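Local coordinates for protein malate dehydrogenase (Pyrococcus horikoshii, PDB 1V9N) that catalyses the NAD-dependent oxidation of (S)-malate to oxaloacetate and works as a homodimer of the LDH2/MDH2 oxidoreductase family, at residues L96-G101 with G132-M137; K111-G116 with A139-I144. One frame throughout, in Å; residues are numbered along the deposited sequence.

Contact 1 (L96-G101 with G132-M137); sequences LGQVVG and GYYALM
The ring of Y134 reaches across to the first turn of helix 97-115 and makes nearly all of this buried contact. It is helix-to-helix packing bridged by one tyrosine. Ring carbons meet the carbonyl of G101. CE1 of Y134 lies 3.6 Å from C of G101, and CD1 of Y134 is also 3.6 Å from O of G101. The ring meets G101 obliquely. G101 has no side chain, and the ring lies directly against its backbone. This is where the two backbones come nearest, with CA of G101 7.0 Å from CA of Y134. CB of Y134 points toward the other segment. With CG beside the backbone N (chi1 -51°), CD1 and CE1 lie by G101.

The hydroxyl of Y134 touches carbons of Q98. OH of Y134 comes to 3.2 Å from CA of Q98 and 3.7 Å from CG of Q98. Its hydrogen bond goes elsewhere, to the backbone O of Y128. O of Q98 lies near the ring plane at the edge. The amide of Q98 is turned 47° from the ring, and NE2 of Q98 makes a weak hydrogen bond with OH of Y63.

The Y134 ring has Y133 CD2 over one face. It also stacks with Y128, and its side chain is about 7 Å from the bound NADPH. The two helix segments run 25° apart. Helix 97-115 connects the neighbouring parallel strands 87-91 and 117-125, a beta-alpha-beta unit.

Contact 2 (K111-G116 with A139-I144); sequences KAKDTG and AEEGMI
M143 and K113 meet where two helices end, over strand 278-285 of the mixed sheet. Helix 132-139 closes in a Schellman motif with G142, at positive phi, as its C-prime residue. G116, also at positive phi, is the first residue after helix 97-115. The chain of M143, a selenomethionine just before I144, runs toward the last turn of helix 97-115.

K113 can be followed outward. Its CB lies 3.8 Å from CE of M143. CG leaves anti to the backbone N (chi1 -178°), and the chain then bends at chi3 (-58°). This bend brings CE of K113 back to CE of M143 at 3.4 Å, closer than usual for two carbons. The methyl of M143 is thus held against both CB and CE of the lysine, and the two side chains cross at about a right angle. One step further out, NZ of K113 faces the carboxylate of E141. The direct salt bridge from NZ of K113 to OE1 of E141 is long, at 3.9 Å. A water bridges the same two atoms and makes the shorter links. Both charged residues are exposed, so the pair lies on the outer side of the contact.

The inner side is apolar. SE of M143 rests 4.1 Å from CB of A112, and both residues also touch V284 of strand 278-285. Beyond M143, I144 packs on L259 of the second subunit. At the far side of the helix, O of K111 takes bonds from both N and OG1 of T115.

In the bridge between the charges, the water accepts from NZ of K113 and donates to OE1 of E141 at 2.6 Å.

Overall arrangement
After three helices and three strands, the chain enters helix 97-115, whose start supplies contact 1 and whose end supplies contact 2. Strand 117-125 follows, then helix 132-139, which returns to close contact 1 across 30 intervening residues. The turn after it and the residue beyond close contact 2 across 22 residues. The segments alternate, so the two loops cross. Contact 1 fastens the beginnings of the two helices; its centre is about 8 Å from the centre of the chain. Contact 2, with its centre about 20 Å from the chain centre, ties the far end of helix 97-115 to the entry of strand 144-149. The two contact centres are about 16 Å apart.

Contact 1 (L96-G101 with G132-M137)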
# COMPACT_ATOMS: atom_id res chain seq x y z
N LEU A 96 25.45 3.90 -5.80
CA LEU A 96 24.70 4.73 -4.87
C LEU A 96 23.22 4.48 -5.17
O LEU A 96 22.84 4.35 -6.33
CB LEU A 96 25.04 6.20 -5.10
CG LEU A 96 26.44 6.60 -4.66
CD1 LEU A 96 26.91 7.83 -5.43
CD2 LEU A 96 26.43 6.85 -3.15
N GLY A 97 22.40 4.40 -4.13
CA GLY A 97 20.98 4.16 -4.32
C GLY A 97 20.30 5.21 -5.18
O GLY A 97 19.44 4.88 -6.01
N GLN A 98 20.69 6.47 -4.99
CA GLN A 98 20.13 7.58 -5.75
C GLN A 98 20.39 7.42 -7.25
O GLN A 98 19.53 7.72 -8.07
CB GLN A 98 20.74 8.90 -5.27
CG GLN A 98 20.34 9.34 -3.86
CD GLN A 98 21.07 8.58 -2.76
OE1 GLN A 98 22.00 7.83 -3.02
NE2 GLN A 98 20.64 8.79 -1.52
N VAL A 99 21.58 6.93 -7.61
CA VAL A 99 21.95 6.73 -9.01
C VAL A 99 21.17 5.55 -9.58
O VAL A 99 20.58 5.66 -10.66
CB VAL A 99 23.47 6.46 -9.16
CG1 VAL A 99 23.81 6.10 -10.61
CG2 VAL A 99 24.25 7.70 -8.75
N VAL A 100 21.15 4.44 -8.85
CA VAL A 100 20.41 3.26 -9.29
C VAL A 100 18.91 3.59 -9.42
O VAL A 100 18.28 3.25 -10.42
CB VAL A 100 20.60 2.08 -8.29
CG1 VAL A 100 19.71 0.90 -8.70
CG2 VAL A 100 22.07 1.65 -8.26
N GLY A 101 18.37 4.27 -8.41
CA GLY A 101 16.96 4.63 -8.43
C GLY A 101 16.61 5.65 -9.52
O GLY A 101 15.54 5.58 -10.12
N GLY A 132 9.74 9.25 -1.97
CA GLY A 132 8.97 10.23 -2.73
C GLY A 132 9.75 10.91 -3.84
O GLY A 132 9.17 11.40 -4.81
N TYR A 133 11.06 10.97 -3.69
CA TYR A 133 11.91 11.59 -4.69
C TYR A 133 11.74 10.93 -6.06
O TYR A 133 11.69 11.61 -7.09
CB TYR A 133 13.38 11.50 -4.26
CG TYR A 133 14.36 12.00 -5.30
CD1 TYR A 133 14.65 13.36 -5.43
CD2 TYR A 133 15.00 11.11 -6.16
CE1 TYR A 133 15.55 13.82 -6.38
CE2 TYR A 133 15.90 11.55 -7.12
CZ TYR A 133 16.18 12.90 -7.22
OH TYR A 133 17.08 13.32 -8.17
N TYR A 134 11.65 9.60 -6.09
CA TYR A 134 11.51 8.87 -7.35
C TYR A 134 10.07 8.93 -7.86
O TYR A 134 9.84 9.06 -9.06
CB TYR A 134 11.98 7.42 -7.15
CG TYR A 134 13.35 7.38 -6.51
CD1 TYR A 134 14.51 7.55 -7.28
CD2 TYR A 134 13.49 7.31 -5.13
CE1 TYR A 134 15.76 7.67 -6.68
CE2 TYR A 134 14.74 7.43 -4.52
CZ TYR A 134 15.87 7.61 -5.30
OH TYR A 134 17.09 7.77 -4.69
N ALA A 135 9.11 8.85 -6.95
CA ALA A 135 7.71 8.91 -7.37
C ALA A 135 7.44 10.26 -8.03
O ALA A 135 6.74 10.33 -9.04
CB ALA A 135 6.78 8.72 -6.17
N LEU A 136 8.00 11.32 -7.46
CA LEU A 136 7.82 12.68 -7.99
C LEU A 136 8.34 12.84 -9.40
O LEU A 136 7.80 13.62 -10.19
CB LEU A 136 8.49 13.71 -7.09
CG LEU A 136 7.66 14.25 -5.92
CD1 LEU A 136 8.49 15.24 -5.11
CD2 LEU A 136 6.39 14.93 -6.45
N MSE A 137 9.40 12.11 -9.73
CA MSE A 137 9.97 12.17 -11.06
C MSE A 137 8.92 11.87 -12.11
O MSE A 137 8.85 12.54 -13.15
CB MSE A 137 11.14 11.18 -11.18
CG MSE A 137 12.38 11.59 -10.40
SE MSE A 137 13.78 10.25 -10.48
CE MSE A 137 14.18 10.36 -12.37

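Contact 2 (K111-G116 with A139-I144)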
# COMPACT_ATOMS: atom_id res chain seq x y z
N LYS A 111 9.26 3.48 -20.50
CA LYS A 111 8.41 2.37 -20.87
C LYS A 111 6.92 2.73 -20.77
O LYS A 111 6.14 2.35 -21.64
CB LYS A 111 8.74 1.15 -20.01
CG LYS A 111 10.11 0.52 -20.35
CD LYS A 111 10.39 -0.73 -19.52
CE LYS A 111 11.73 -1.37 -19.90
NZ LYS A 111 11.73 -1.91 -21.30
N ALA A 112 6.55 3.46 -19.73
CA ALA A 112 5.16 3.86 -19.55
C ALA A 112 4.75 4.78 -20.70
O ALA A 112 3.68 4.64 -21.30
CB ALA A 112 5.00 4.60 -18.20
N LYS A 113 5.62 5.73 -21.01
CA LYS A 113 5.37 6.67 -22.09
C LYS A 113 5.07 5.93 -23.39
O LYS A 113 4.14 6.28 -24.12
CB LYS A 113 6.60 7.57 -22.25
CG LYS A 113 6.49 8.65 -23.32
CD LYS A 113 7.64 9.64 -23.16
CE LYS A 113 7.61 10.25 -21.76
NZ LYS A 113 8.81 11.07 -21.43
N ASP A 114 5.83 4.88 -23.65
CA ASP A 114 5.68 4.10 -24.88
C ASP A 114 4.61 3.02 -24.88
O ASP A 114 4.08 2.68 -25.94
CB ASP A 114 7.02 3.47 -25.27
CG ASP A 114 8.14 4.49 -25.34
OD1 ASP A 114 7.84 5.68 -25.56
OD2 ASP A 114 9.32 4.10 -25.19
N THR A 115 4.29 2.48 -23.71
CA THR A 115 3.31 1.39 -23.64
C THR A 115 2.14 1.65 -22.70
O THR A 115 1.15 0.92 -22.72
CB THR A 115 3.99 0.10 -23.17
OG1 THR A 115 4.33 0.23 -21.78
CG2 THR A 115 5.26 -0.16 -23.97
N GLY A 116 2.26 2.68 -21.86
CA GLY A 116 1.21 2.98 -20.91
C GLY A 116 1.63 2.57 -19.51
O GLY A 116 1.25 3.22 -18.53
N ALA A 139 5.52 12.01 -11.67
CA ALA A 139 4.45 13.00 -11.61
C ALA A 139 4.82 14.27 -12.38
O ALA A 139 3.96 14.86 -13.05
CB ALA A 139 4.13 13.35 -10.15
N GLU A 140 6.08 14.68 -12.30
CA GLU A 140 6.53 15.88 -13.01
C GLU A 140 6.52 15.63 -14.51
O GLU A 140 6.67 16.55 -15.31
CB GLU A 140 7.94 16.28 -12.56
CG GLU A 140 8.06 16.71 -11.10
CD GLU A 140 7.16 17.89 -10.73
OE1 GLU A 140 6.62 18.55 -11.65
OE2 GLU A 140 6.99 18.17 -9.52
N GLU A 141 6.33 14.37 -14.90
CA GLU A 141 6.27 14.01 -16.31
C GLU A 141 4.81 13.79 -16.73
O GLU A 141 4.55 13.37 -17.86
CB GLU A 141 7.09 12.74 -16.58
CG GLU A 141 8.58 12.91 -16.36
CD GLU A 141 9.20 13.90 -17.33
OE1 GLU A 141 9.08 13.69 -18.55
OE2 GLU A 141 9.80 14.90 -16.86
N GLY A 142 3.88 14.07 -15.83
CA GLY A 142 2.47 13.90 -16.14
C GLY A 142 1.98 12.47 -15.99
O GLY A 142 1.04 12.05 -16.67
N MSE A 143 2.61 11.71 -15.11
CA MSE A 143 2.25 10.31 -14.89
C MSE A 143 2.18 9.98 -13.41
O MSE A 143 2.62 10.75 -12.57
CB MSE A 143 3.29 9.41 -15.55
CG MSE A 143 3.57 9.75 -17.00
SE MSE A 143 4.97 8.64 -17.74
CE MSE A 143 5.28 9.65 -19.37
N ILE A 144 1.62 8.81 -13.09
CA ILE A 144 1.54 8.37 -11.70
C ILE A 144 2.82 7.60 -11.40
O ILE A 144 3.22 6.71 -12.17
CB ILE A 144 0.34 7.43 -11.46
CG1 ILE A 144 -0.97 8.20 -11.67
CG2 ILE A 144 0.42 6.83 -10.03
CD1 ILE A 144 -2.22 7.35 -11.54
O HOH W 1 8.90 14.10 -21.13